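Local atomic coordinates of KLLA0E01827p (Kluyveromyces lactis, PDB entry 6AM0), a protein that probably activates mRNA decapping in the cytoplasm as a member of the DCP1 family and binds mRNA. Residues F[50-55]-F[105-110]; F[114-119]-F[152-157]; F[32-37]-F[167-172]; F[98-103]-F[183-188]. All coordinates share one frame; numbering follows the deposited sequence.

From the N terminus, contact 3 opens first, at residues 32-37, and closes only at helix 167-182. Within that long loop, contact 1 joins the end of strand 46-53 to the loop after strand 101-105. Contact 4 opens at 98-103, before contact 1 has closed, and ends at 183-188. It therefore crosses both contact 1 and contact 3. Contact 2, 114-119 with 152-157, begins after contact 1 has closed and lies within the spans of contacts 3 and 4. Together they tie the two antiparallel sheets to each other and to the C-terminal helix. Contacts 1 and 4 lie on opposite sides of the chain's centre, about 24 Å apart between contact centres.

Contact 1 (F[50-55]-F[105-110]); sequences LEYQGV and IMNRIN
Ile109 and Gln53 pack side chain to side chain. The CD1 methyl of Ile109 lies 3.7 Å from Gln53 CB. The CG2 branch of Ile109 meets Glu51 OE1 at 3.8 Å. The backbone of Gln53 is held at both its polar atoms. Its O accepts from Arg108 N in a nearly straight bond (165° at the hydrogen). Gln53 N donates to Asn107 OD1 at 2.9 Å. Asn107 CG lies anti to the backbone N (chi1 -166°), which carries the amide across to the strand. There OD1 takes Gln53 N above one face of the amide plane and Ile109 N, at 3.0 Å, above the opposite face. Asn107 ND2 bonds to Asp112 O and only weakly to Glu51 O. A leucine in place of Asn107 would probably leave Gln53 N and Ile109 N without their shared acceptor. Further along, Ile105 CG2 packs against Gly54 N at 3.6 Å, and Met106 N bonds to Val55 O. The guanidinium of Arg108 is bound by the chain of another protein. Asn107 OD1 and Ile109 N close an Asx turn, and the same oxygen ties this interstrand loop, through Gln53 N, to the corner between the two sheets of a PH-like fold.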
loop_
_atom_site.group_PDB
_atom_site.type_symbol
_atom_site.label_atom_id
_atom_site.label_comp_id
_atom_site.label_asym_id
_atom_site.label_seq_id
_atom_site.Cartn_x
_atom_site.Cartn_y
_atom_site.Cartn_z
ATOM N N LEU F 50 7.041 35.371 -1.202
ATOM C CA LEU F 50 7.021 36.310 -0.092
ATOM C C LEU F 50 5.688 37.049 -0.027
ATOM O O LEU F 50 4.905 37.061 -0.979
ATOM C CB LEU F 50 8.161 37.318 -0.212
ATOM C CG LEU F 50 9.549 36.801 0.154
ATOM C CD1 LEU F 50 10.549 37.942 0.131
ATOM C CD2 LEU F 50 9.513 36.138 1.516
ATOM N N GLU F 51 5.447 37.679 1.118
ATOM C CA GLU F 51 4.208 38.417 1.357
ATOM C C GLU F 51 4.338 39.871 0.891
ATOM O O GLU F 51 4.128 40.822 1.644
ATOM C CB GLU F 51 3.829 38.335 2.831
ATOM C CG GLU F 51 3.452 36.936 3.274
ATOM C CD GLU F 51 2.205 36.432 2.574
ATOM O OE1 GLU F 51 1.103 36.567 3.149
ATOM O OE2 GLU F 51 2.326 35.919 1.441
ATOM N N TYR F 52 4.690 40.030 -0.384
ATOM C CA TYR F 52 4.788 41.344 -1.006
ATOM C C TYR F 52 4.122 41.295 -2.372
ATOM O O TYR F 52 4.414 40.404 -3.177
ATOM C CB TYR F 52 6.243 41.794 -1.154
ATOM C CG TYR F 52 6.998 41.892 0.151
ATOM C CD1 TYR F 52 6.675 42.859 1.086
ATOM C CD2 TYR F 52 8.045 41.027 0.437
ATOM C CE1 TYR F 52 7.361 42.958 2.273
ATOM C CE2 TYR F 52 8.741 41.121 1.622
ATOM C CZ TYR F 52 8.394 42.089 2.539
ATOM O OH TYR F 52 9.079 42.192 3.728
ATOM N N GLN F 53 3.237 42.257 -2.633
ATOM C CA GLN F 53 2.497 42.284 -3.889
ATOM C C GLN F 53 1.901 43.664 -4.143
ATOM O O GLN F 53 1.189 44.202 -3.287
ATOM C CB GLN F 53 1.386 41.237 -3.867
ATOM C CG GLN F 53 1.173 40.543 -5.186
ATOM C CD GLN F 53 -0.001 39.598 -5.148
ATOM O OE1 GLN F 53 -0.800 39.628 -4.212
ATOM N NE2 GLN F 53 -0.114 38.749 -6.163
ATOM N N GLY F 54 2.166 44.236 -5.309
ATOM C CA GLY F 54 1.620 45.536 -5.636
ATOM C C GLY F 54 2.444 46.224 -6.708
ATOM O O GLY F 54 3.291 45.615 -7.363
ATOM N N VAL F 55 2.158 47.518 -6.874
ATOM C CA VAL F 55 2.854 48.316 -7.873
ATOM C C VAL F 55 4.323 48.430 -7.504
ATOM O O VAL F 55 4.682 48.591 -6.330
ATOM C CB VAL F 55 2.197 49.700 -7.994
ATOM C CG1 VAL F 55 2.006 50.316 -6.616
ATOM C CG2 VAL F 55 3.025 50.613 -8.880
ATOM N N ILE F 105 8.030 48.121 -3.620
ATOM C CA ILE F 105 6.750 47.527 -3.965
ATOM C C ILE F 105 5.781 47.948 -2.878
ATOM O O ILE F 105 5.934 47.555 -1.710
ATOM C CB ILE F 105 6.822 46.000 -4.080
ATOM C CG1 ILE F 105 7.843 45.603 -5.143
ATOM C CG2 ILE F 105 5.442 45.428 -4.401
ATOM C CD1 ILE F 105 7.630 44.234 -5.702
ATOM N N MET F 106 4.811 48.777 -3.252
ATOM C CA MET F 106 3.731 49.159 -2.355
ATOM C C MET F 106 2.856 47.939 -2.117
ATOM O O MET F 106 2.132 47.496 -3.014
ATOM C CB MET F 106 2.937 50.315 -2.951
ATOM C CG MET F 106 3.781 51.550 -3.205
ATOM S SD MET F 106 4.649 52.107 -1.722
ATOM C CE MET F 106 3.271 52.576 -0.676
ATOM N N ASN F 107 2.933 47.387 -0.913
ATOM C CA ASN F 107 2.346 46.087 -0.639
ATOM C C ASN F 107 0.835 46.198 -0.476
ATOM O O ASN F 107 0.341 47.044 0.276
ATOM C CB ASN F 107 2.973 45.483 0.614
ATOM C CG ASN F 107 2.663 44.012 0.766
ATOM O OD1 ASN F 107 2.153 43.375 -0.158
ATOM N ND2 ASN F 107 2.978 43.458 1.930
ATOM N N ARG F 108 0.107 45.344 -1.198
ATOM C CA ARG F 108 -1.329 45.185 -1.018
ATOM C C ARG F 108 -1.676 44.194 0.082
ATOM O O ARG F 108 -2.797 44.232 0.603
ATOM C CB ARG F 108 -1.983 44.709 -2.320
ATOM C CG ARG F 108 -1.762 45.600 -3.522
ATOM C CD ARG F 108 -2.405 44.987 -4.753
ATOM N NE ARG F 108 -3.826 44.729 -4.541
ATOM C CZ ARG F 108 -4.807 45.407 -5.131
ATOM N NH1 ARG F 108 -4.526 46.386 -5.981
ATOM N NH2 ARG F 108 -6.071 45.101 -4.874
ATOM N N ILE F 109 -0.747 43.308 0.438
ATOM C CA ILE F 109 -1.042 42.240 1.386
ATOM C C ILE F 109 -0.999 42.757 2.819
ATOM O O ILE F 109 -1.960 42.599 3.580
ATOM C CB ILE F 109 -0.068 41.068 1.172
ATOM C CG1 ILE F 109 -0.251 40.487 -0.235
ATOM C CG2 ILE F 109 -0.258 40.012 2.250
ATOM C CD1 ILE F 109 0.815 39.494 -0.642
ATOM N N ASN F 110 0.110 43.379 3.210
ATOM C CA ASN F 110 0.247 43.943 4.549
ATOM C C ASN F 110 0.958 45.294 4.452
ATOM O O ASN F 110 1.503 45.620 3.391
ATOM C CB ASN F 110 0.988 42.961 5.465
ATOM C CG ASN F 110 2.358 42.589 4.945
ATOM O OD1 ASN F 110 3.277 43.407 4.939
ATOM N ND2 ASN F 110 2.512 41.337 4.525
#

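Contact 2 (F[114-119]-F[152-157])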
loop_
_atom_site.group_PDB
_atom_site.type_symbol
_atom_site.label_atom_id
_atom_site.label_comp_id
_atom_site.label_asym_id
_atom_site.label_seq_id
_atom_site.Cartn_x
_atom_site.Cartn_y
_atom_site.Cartn_z
ATOM N N PHE F 114 7.984 46.372 0.145
ATOM C CA PHE F 114 9.236 45.729 -0.230
ATOM C C PHE F 114 10.231 46.783 -0.693
ATOM O O PHE F 114 9.883 47.689 -1.455
ATOM C CB PHE F 114 9.015 44.692 -1.326
ATOM C CG PHE F 114 10.272 43.995 -1.758
ATOM C CD1 PHE F 114 10.859 43.037 -0.953
ATOM C CD2 PHE F 114 10.865 44.292 -2.972
ATOM C CE1 PHE F 114 12.016 42.390 -1.349
ATOM C CE2 PHE F 114 12.022 43.648 -3.373
ATOM C CZ PHE F 114 12.596 42.695 -2.559
ATOM N N SER F 115 11.472 46.665 -0.235
ATOM C CA SER F 115 12.478 47.686 -0.473
ATOM C C SER F 115 13.801 47.049 -0.853
ATOM O O SER F 115 14.251 46.102 -0.200
ATOM C CB SER F 115 12.666 48.566 0.765
ATOM O OG SER F 115 13.990 49.065 0.818
ATOM N N LEU F 116 14.421 47.577 -1.904
ATOM C CA LEU F 116 15.780 47.215 -2.273
ATOM C C LEU F 116 16.564 48.485 -2.546
ATOM O O LEU F 116 16.067 49.386 -3.223
ATOM C CB LEU F 116 15.811 46.314 -3.510
ATOM C CG LEU F 116 15.564 44.825 -3.293
ATOM C CD1 LEU F 116 15.945 44.063 -4.550
ATOM C CD2 LEU F 116 16.348 44.321 -2.091
ATOM N N ALA F 117 17.777 48.565 -2.019
ATOM C CA ALA F 117 18.669 49.658 -2.368
ATOM C C ALA F 117 19.506 49.263 -3.578
ATOM O O ALA F 117 19.833 48.090 -3.772
ATOM C CB ALA F 117 19.576 50.017 -1.191
ATOM N N ILE F 118 19.832 50.250 -4.409
ATOM C CA ILE F 118 20.682 50.022 -5.573
ATOM C C ILE F 118 21.848 50.994 -5.522
ATOM O O ILE F 118 21.649 52.209 -5.399
ATOM C CB ILE F 118 19.918 50.168 -6.902
ATOM C CG1 ILE F 118 18.735 49.203 -6.954
ATOM C CG2 ILE F 118 20.850 49.894 -8.072
ATOM C CD1 ILE F 118 18.019 49.195 -8.285
ATOM N N ALA F 119 23.062 50.452 -5.618
ATOM C CA ALA F 119 24.292 51.219 -5.646
ATOM C C ALA F 119 25.179 50.713 -6.774
ATOM O O ALA F 119 25.285 49.499 -6.983
ATOM C CB ALA F 119 25.041 51.115 -4.310
ATOM N N ILE F 152 17.623 38.991 -8.784
ATOM C CA ILE F 152 18.536 40.001 -8.263
ATOM C C ILE F 152 19.287 39.422 -7.072
ATOM O O ILE F 152 18.679 38.787 -6.200
ATOM C CB ILE F 152 17.785 41.282 -7.844
ATOM C CG1 ILE F 152 17.329 42.076 -9.069
ATOM C CG2 ILE F 152 18.628 42.137 -6.904
ATOM C CD1 ILE F 152 15.931 41.741 -9.510
ATOM N N LYS F 153 20.604 39.642 -7.036
ATOM C CA LYS F 153 21.449 39.360 -5.877
ATOM C C LYS F 153 21.866 40.704 -5.288
ATOM O O LYS F 153 22.564 41.485 -5.948
ATOM C CB LYS F 153 22.660 38.516 -6.274
ATOM C CG LYS F 153 23.661 38.222 -5.158
ATOM C CD LYS F 153 24.807 37.354 -5.689
ATOM C CE LYS F 153 26.054 37.409 -4.806
ATOM N NZ LYS F 153 25.954 36.571 -3.580
ATOM N N THR F 154 21.435 40.966 -4.054
ATOM C CA THR F 154 21.494 42.299 -3.472
ATOM C C THR F 154 22.885 42.608 -2.923
ATOM O O THR F 154 23.827 41.818 -3.034
ATOM C CB THR F 154 20.454 42.444 -2.363
ATOM O OG1 THR F 154 20.945 41.835 -1.161
ATOM C CG2 THR F 154 19.153 41.773 -2.763
ATOM N N LEU F 155 23.004 43.787 -2.306
ATOM C CA LEU F 155 24.274 44.226 -1.742
ATOM C C LEU F 155 24.669 43.428 -0.510
ATOM O O LEU F 155 25.853 43.400 -0.163
ATOM C CB LEU F 155 24.209 45.710 -1.390
ATOM C CG LEU F 155 24.054 46.686 -2.555
ATOM C CD1 LEU F 155 23.834 48.074 -2.009
ATOM C CD2 LEU F 155 25.277 46.661 -3.452
ATOM N N LYS F 156 23.709 42.795 0.164
ATOM C CA LYS F 156 24.000 41.924 1.296
ATOM C C LYS F 156 23.800 40.453 0.951
ATOM O O LYS F 156 23.600 39.630 1.850
ATOM C CB LYS F 156 23.149 42.312 2.504
ATOM C CG LYS F 156 23.279 43.774 2.880
ATOM C CD LYS F 156 22.702 44.060 4.252
ATOM C CE LYS F 156 23.655 43.630 5.354
ATOM N NZ LYS F 156 23.789 44.674 6.410
ATOM N N LYS F 157 23.828 40.116 -0.340
ATOM C CA LYS F 157 23.855 38.743 -0.838
ATOM C C LYS F 157 22.534 38.003 -0.647
ATOM O O LYS F 157 22.489 36.775 -0.773
ATOM C CB LYS F 157 25.001 37.949 -0.199
ATOM C CG LYS F 157 26.370 38.589 -0.373
ATOM C CD LYS F 157 27.366 38.014 0.622
ATOM C CE LYS F 157 28.573 38.924 0.795
ATOM N NZ LYS F 157 29.408 38.486 1.949
#
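Leu116 points its two methyls at Ile152 and Thr154, across the interior between the two sheets of this PH-like fold. Strand 114-118 is outermost in the four-stranded sheet within this chain; Ser115 bonds by its backbone to the chain of another protein. Strand 149-153 belongs to the five-stranded sheet. The touching parts run 63° apart, as directions in two facing sheets rather than neighbours in one. The contact is apolar. Leu116 CD1 meets Ile152 CG2 at 4.1 Å, at a slant. Leu116 CD2 meets Thr154 CG2 at 3.8 Å, at about a right angle. Polar bonds stay within the turn. Thr154 OG1 sits between its backbone N and carbonyl carbon (chi1 80°), and this leaves CG2, anti to the carbonyl carbon, to touch Leu116. From there OG1 accepts from Lys156 N at 3.2 Å, closing an ST turn. Glu158 N adds a weak bond to the same oxygen. Lys157 N bonds to Thr154 O in a type I turn. With a glycine in place of Thr154, Leu116 CD2 would probably border a gap and Lys156 N would lose its side-chain acceptor. Tyr99 and Met141 also pack on Leu155. Leu155 CD1 ends 4.0 Å from Ala119 CB.

Contact 3 (F[32-37]-F[167-172]); sequences FHTPHA and PEDRQN
Asp169 OD2 is gripped by two hydroxyls. Thr34 OG1 donates to it across the contact at 3.1 Å, and Thr166 OG1 hydrogen-bonds to it from the chain leading into the helix. The contact lays the C-terminal helix of a PH-like fold against strand 27-34, outermost in the four-stranded sheet within this chain. Over the short segments the helix and strand axes run 147° apart and come within 9.8 Å. The hydroxyl of Thr34 reaches the anti lone pair of OD2, the one turned away from OD1. The CB of Thr34 is on the helix side of the strand, and with OG1 anti to the backbone N (chi1 -176°) it is the hydroxyl that meets Asp169. The two side chains run alongside each other, in opposite senses. Val164 of strand 159-164, in the other sheet, packs on both residues. Asp169 lies close to the start of the helix, whose N-terminal end would be likely to favour a negative charge on the carboxylate. Pro35 follows at the corner where the chain leaves one sheet for the other, and its CD lies 4.1 Å from Asp169 OD2. His36 meets an aromatic ring of the bound peptide. The ring of Phe32 lies by the helix, where Ile173 and Leu176 also pack on it. Asn172 CB comes at a slant, 4.3 Å from Phe32 CZ. The carboxylate of Asp169 stands at the ring edge, turned 79° from the ring plane. Its carbon CG is 3.8 Å from Phe32 CZ, and OD1 lies in the plane of the ring, 3.9 Å from CZ.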
loop_
_atom_site.group_PDB
_atom_site.type_symbol
_atom_site.label_atom_id
_atom_site.label_comp_id
_atom_site.label_asym_id
_atom_site.label_seq_id
_atom_site.Cartn_x
_atom_site.Cartn_y
_atom_site.Cartn_z
ATOM N N PHE F 32 10.988 54.610 -12.877
ATOM C CA PHE F 32 10.232 53.562 -13.547
ATOM C C PHE F 32 9.113 53.071 -12.642
ATOM O O PHE F 32 9.212 53.127 -11.413
ATOM C CB PHE F 32 11.129 52.384 -13.941
ATOM C CG PHE F 32 10.420 51.328 -14.735
ATOM C CD1 PHE F 32 10.176 51.510 -16.085
ATOM C CD2 PHE F 32 9.991 50.157 -14.133
ATOM C CE1 PHE F 32 9.522 50.545 -16.822
ATOM C CE2 PHE F 32 9.334 49.190 -14.867
ATOM C CZ PHE F 32 9.102 49.383 -16.213
ATOM N N HIS F 33 8.050 52.576 -13.269
ATOM C CA HIS F 33 6.890 52.079 -12.546
ATOM C C HIS F 33 6.222 50.987 -13.372
ATOM O O HIS F 33 6.103 51.111 -14.594
ATOM C CB HIS F 33 5.913 53.224 -12.244
ATOM C CG HIS F 33 4.495 52.924 -12.610
ATOM N ND1 HIS F 33 4.047 52.911 -13.915
ATOM C CD2 HIS F 33 3.418 52.641 -11.839
ATOM C CE1 HIS F 33 2.758 52.619 -13.932
ATOM N NE2 HIS F 33 2.353 52.454 -12.686
ATOM N N THR F 34 5.803 49.913 -12.699
ATOM C CA THR F 34 5.056 48.830 -13.319
ATOM C C THR F 34 3.852 48.474 -12.456
ATOM O O THR F 34 3.941 48.476 -11.216
ATOM C CB THR F 34 5.934 47.583 -13.545
ATOM O OG1 THR F 34 5.175 46.581 -14.233
ATOM C CG2 THR F 34 6.421 47.010 -12.237
ATOM N N PRO F 35 2.714 48.163 -13.091
ATOM C CA PRO F 35 1.453 48.036 -12.336
ATOM C C PRO F 35 1.473 46.990 -11.238
ATOM O O PRO F 35 0.942 47.243 -10.151
ATOM C CB PRO F 35 0.435 47.677 -13.429
ATOM C CG PRO F 35 1.025 48.205 -14.684
ATOM C CD PRO F 35 2.502 48.046 -14.544
ATOM N N HIS F 36 2.045 45.816 -11.480
ATOM C CA HIS F 36 1.984 44.762 -10.480
ATOM C C HIS F 36 3.269 43.953 -10.493
ATOM O O HIS F 36 3.862 43.732 -11.553
ATOM C CB HIS F 36 0.778 43.847 -10.712
ATOM C CG HIS F 36 0.417 43.019 -9.522
ATOM N ND1 HIS F 36 0.511 41.644 -9.516
ATOM C CD2 HIS F 36 -0.026 43.372 -8.292
ATOM C CE1 HIS F 36 0.136 41.186 -8.336
ATOM N NE2 HIS F 36 -0.197 42.213 -7.575
ATOM N N ALA F 37 3.695 43.522 -9.309
ATOM C CA ALA F 37 4.889 42.700 -9.174
ATOM C C ALA F 37 4.752 41.815 -7.945
ATOM O O ALA F 37 4.233 42.251 -6.913
ATOM C CB ALA F 37 6.155 43.556 -9.068
ATOM N N PRO F 167 4.238 41.728 -19.315
ATOM C CA PRO F 167 5.456 41.026 -19.762
ATOM C C PRO F 167 6.516 41.932 -20.365
ATOM O O PRO F 167 7.706 41.754 -20.070
ATOM C CB PRO F 167 4.918 40.015 -20.787
ATOM C CG PRO F 167 3.596 40.559 -21.213
ATOM C CD PRO F 167 3.033 41.248 -20.010
ATOM N N GLU F 168 6.134 42.898 -21.204
ATOM C CA GLU F 168 7.138 43.735 -21.854
ATOM C C GLU F 168 7.897 44.620 -20.873
ATOM O O GLU F 168 8.904 45.220 -21.264
ATOM C CB GLU F 168 6.500 44.599 -22.947
ATOM C CG GLU F 168 5.390 45.524 -22.474
ATOM C CD GLU F 168 4.039 44.835 -22.405
ATOM O OE1 GLU F 168 3.954 43.649 -22.791
ATOM O OE2 GLU F 168 3.064 45.479 -21.965
ATOM N N ASP F 169 7.449 44.715 -19.618
ATOM C CA ASP F 169 8.206 45.432 -18.599
ATOM C C ASP F 169 9.292 44.576 -17.962
ATOM O O ASP F 169 10.255 45.131 -17.418
ATOM C CB ASP F 169 7.275 45.953 -17.500
ATOM C CG ASP F 169 6.509 47.195 -17.917
ATOM O OD1 ASP F 169 6.858 47.790 -18.959
ATOM O OD2 ASP F 169 5.567 47.581 -17.192
ATOM N N ARG F 170 9.163 43.248 -18.018
ATOM C CA ARG F 170 10.137 42.371 -17.375
ATOM C C ARG F 170 11.547 42.681 -17.861
ATOM O O ARG F 170 12.414 43.092 -17.080
ATOM C CB ARG F 170 9.763 40.911 -17.636
ATOM C CG ARG F 170 8.328 40.599 -17.254
ATOM C CD ARG F 170 8.037 39.112 -17.231
ATOM N NE ARG F 170 6.695 38.857 -16.717
ATOM C CZ ARG F 170 5.692 38.379 -17.445
ATOM N NH1 ARG F 170 5.882 38.079 -18.722
ATOM N NH2 ARG F 170 4.503 38.189 -16.892
ATOM N N GLN F 171 11.777 42.520 -19.166
ATOM C CA GLN F 171 13.036 42.951 -19.764
ATOM C C GLN F 171 13.344 44.399 -19.396
ATOM O O GLN F 171 14.467 44.726 -18.992
ATOM C CB GLN F 171 12.975 42.778 -21.283
ATOM C CG GLN F 171 14.323 42.860 -21.984
ATOM C CD GLN F 171 15.171 41.620 -21.767
ATOM O OE1 GLN F 171 14.650 40.530 -21.521
ATOM N NE2 GLN F 171 16.486 41.781 -21.855
ATOM N N ASN F 172 12.334 45.273 -19.488
ATOM C CA ASN F 172 12.544 46.687 -19.190
ATOM C C ASN F 172 13.075 46.887 -17.778
ATOM O O ASN F 172 13.869 47.804 -17.533
ATOM C CB ASN F 172 11.246 47.471 -19.389
ATOM C CG ASN F 172 11.052 47.924 -20.822
ATOM O OD1 ASN F 172 11.974 48.445 -21.451
ATOM N ND2 ASN F 172 9.848 47.726 -21.345
#

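Contact 4 (F[98-103]-F[183-188]); sequences IYNYGL and NEPTDS
Tyr101 and Pro185 form the closer part of this contact. The hydroxyl of Tyr101 reaches over to the backbone of the proline, with OH 3.3 Å from Pro185 CA and 3.5 Å from Pro185 N. The imide nitrogen of a proline in a chain neither donates nor readily accepts, so this is read as packing of the phenol end on the backbone. Asn100 CB covers one face of the Tyr101 ring, 3.5 Å above its centre. The amide of Asn100 then turns to the same proline, which it meets at about a right angle. Asn100 ND2 lies 3.8 Å from Pro185 CG and 4.1 Å from Pro185 CB. One proline thus touches two consecutive side chains at the start of strand 101-105. In this PH-like fold the C-terminal helix, 167-182, packs on the sheets, and Asn183 is the first residue to leave it. The contact therefore lays the tail after the helix over the beginning of a strand in the four-stranded sheet. Val123 of helix 121-124 packs on Asn100, and Leu60 and Ile118 pack on Tyr101 from the strands beside it. The far side is looser and open to solvent. Glu184 turns away from the strand and is exposed. Thr186 is exposed too, and its OG1 makes a weak hydrogen bond back to Tyr179 OH on the helix. Asp187 OD1 stays 6.4 Å from Tyr101 CE1, though the side chain touches Leu60.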
loop_
_atom_site.group_PDB
_atom_site.type_symbol
_atom_site.label_atom_id
_atom_site.label_comp_id
_atom_site.label_asym_id
_atom_site.label_seq_id
_atom_site.Cartn_x
_atom_site.Cartn_y
_atom_site.Cartn_z
ATOM N N ILE F 98 24.366 56.115 1.334
ATOM C CA ILE F 98 25.235 56.254 0.170
ATOM C C ILE F 98 24.586 55.622 -1.051
ATOM O O ILE F 98 25.238 55.434 -2.083
ATOM C CB ILE F 98 26.615 55.619 0.433
ATOM C CG1 ILE F 98 26.454 54.105 0.618
ATOM C CG2 ILE F 98 27.284 56.258 1.642
ATOM C CD1 ILE F 98 27.722 53.322 0.354
ATOM N N TYR F 99 23.306 55.293 -0.944
ATOM C CA TYR F 99 22.629 54.452 -1.925
ATOM C C TYR F 99 21.885 55.339 -2.916
ATOM O O TYR F 99 20.902 55.996 -2.559
ATOM C CB TYR F 99 21.699 53.467 -1.225
ATOM C CG TYR F 99 22.417 52.694 -0.145
ATOM C CD1 TYR F 99 23.280 51.658 -0.468
ATOM C CD2 TYR F 99 22.255 53.020 1.195
ATOM C CE1 TYR F 99 23.952 50.958 0.513
ATOM C CE2 TYR F 99 22.920 52.325 2.183
ATOM C CZ TYR F 99 23.766 51.296 1.838
ATOM O OH TYR F 99 24.430 50.602 2.821
ATOM N N ASN F 100 22.357 55.342 -4.166
ATOM C CA ASN F 100 21.853 56.287 -5.157
ATOM C C ASN F 100 20.422 55.967 -5.567
ATOM O O ASN F 100 19.626 56.882 -5.809
ATOM C CB ASN F 100 22.763 56.294 -6.387
ATOM C CG ASN F 100 24.166 56.784 -6.076
ATOM O OD1 ASN F 100 25.092 55.991 -5.906
ATOM N ND2 ASN F 100 24.331 58.099 -6.007
ATOM N N TYR F 101 20.070 54.686 -5.666
ATOM C CA TYR F 101 18.787 54.313 -6.243
ATOM C C TYR F 101 18.006 53.431 -5.278
ATOM O O TYR F 101 18.558 52.861 -4.333
ATOM C CB TYR F 101 18.984 53.610 -7.593
ATOM C CG TYR F 101 20.123 54.209 -8.393
ATOM C CD1 TYR F 101 20.003 55.466 -8.976
ATOM C CD2 TYR F 101 21.323 53.528 -8.545
ATOM C CE1 TYR F 101 21.047 56.024 -9.696
ATOM C CE2 TYR F 101 22.371 54.077 -9.264
ATOM C CZ TYR F 101 22.227 55.326 -9.836
ATOM O OH TYR F 101 23.270 55.871 -10.551
ATOM N N GLY F 102 16.708 53.337 -5.525
ATOM C CA GLY F 102 15.834 52.532 -4.694
ATOM C C GLY F 102 14.773 51.845 -5.527
ATOM O O GLY F 102 14.388 52.318 -6.597
ATOM N N LEU F 103 14.318 50.702 -5.024
ATOM C CA LEU F 103 13.197 49.961 -5.577
ATOM C C LEU F 103 12.209 49.721 -4.451
ATOM O O LEU F 103 12.610 49.450 -3.313
ATOM C CB LEU F 103 13.643 48.625 -6.192
ATOM C CG LEU F 103 12.659 47.823 -7.049
ATOM C CD1 LEU F 103 13.428 46.973 -8.047
ATOM C CD2 LEU F 103 11.756 46.937 -6.205
ATOM N N ASN F 183 27.207 52.277 -14.223
ATOM C CA ASN F 183 27.542 53.686 -14.351
ATOM C C ASN F 183 27.267 54.419 -13.045
ATOM O O ASN F 183 26.387 54.037 -12.267
ATOM C CB ASN F 183 26.742 54.358 -15.485
ATOM C CG ASN F 183 26.633 53.488 -16.730
ATOM O OD1 ASN F 183 26.380 52.287 -16.644
ATOM N ND2 ASN F 183 26.816 54.098 -17.895
ATOM N N GLU F 184 28.035 55.486 -12.819
ATOM C CA GLU F 184 27.822 56.402 -11.709
ATOM C C GLU F 184 26.574 57.246 -11.985
ATOM O O GLU F 184 26.042 57.223 -13.096
ATOM C CB GLU F 184 29.075 57.258 -11.525
ATOM C CG GLU F 184 30.318 56.426 -11.264
ATOM C CD GLU F 184 31.525 56.868 -12.067
ATOM O OE1 GLU F 184 32.629 56.940 -11.485
ATOM O OE2 GLU F 184 31.373 57.134 -13.278
ATOM N N PRO F 185 26.066 57.991 -10.993
ATOM C CA PRO F 185 24.823 58.751 -11.214
ATOM C C PRO F 185 24.954 59.768 -12.341
ATOM O O PRO F 185 25.967 60.461 -12.465
ATOM C CB PRO F 185 24.579 59.439 -9.864
ATOM C CG PRO F 185 25.899 59.396 -9.158
ATOM C CD PRO F 185 26.522 58.110 -9.596
ATOM N N THR F 186 23.906 59.850 -13.173
ATOM C CA THR F 186 23.904 60.720 -14.351
ATOM C C THR F 186 22.600 61.474 -14.594
ATOM O O THR F 186 22.643 62.524 -15.245
ATOM C CB THR F 186 24.226 59.915 -15.621
ATOM O OG1 THR F 186 23.221 58.914 -15.827
ATOM C CG2 THR F 186 25.579 59.243 -15.519
ATOM N N ASP F 187 21.448 60.987 -14.118
ATOM C CA ASP F 187 20.124 61.524 -14.453
ATOM C C ASP F 187 19.914 61.525 -15.973
ATOM O O ASP F 187 19.899 62.570 -16.627
ATOM C CB ASP F 187 19.925 62.936 -13.881
ATOM C CG ASP F 187 20.537 63.109 -12.501
ATOM O OD1 ASP F 187 20.700 62.101 -11.783
ATOM O OD2 ASP F 187 20.854 64.259 -12.129
ATOM N N SER F 188 19.743 60.317 -16.526
ATOM C CA SER F 188 19.826 60.194 -17.980
ATOM C C SER F 188 19.010 59.082 -18.639
ATOM O O SER F 188 18.965 59.026 -19.873
ATOM C CB SER F 188 21.290 60.008 -18.389
ATOM O OG SER F 188 22.084 61.109 -17.987
#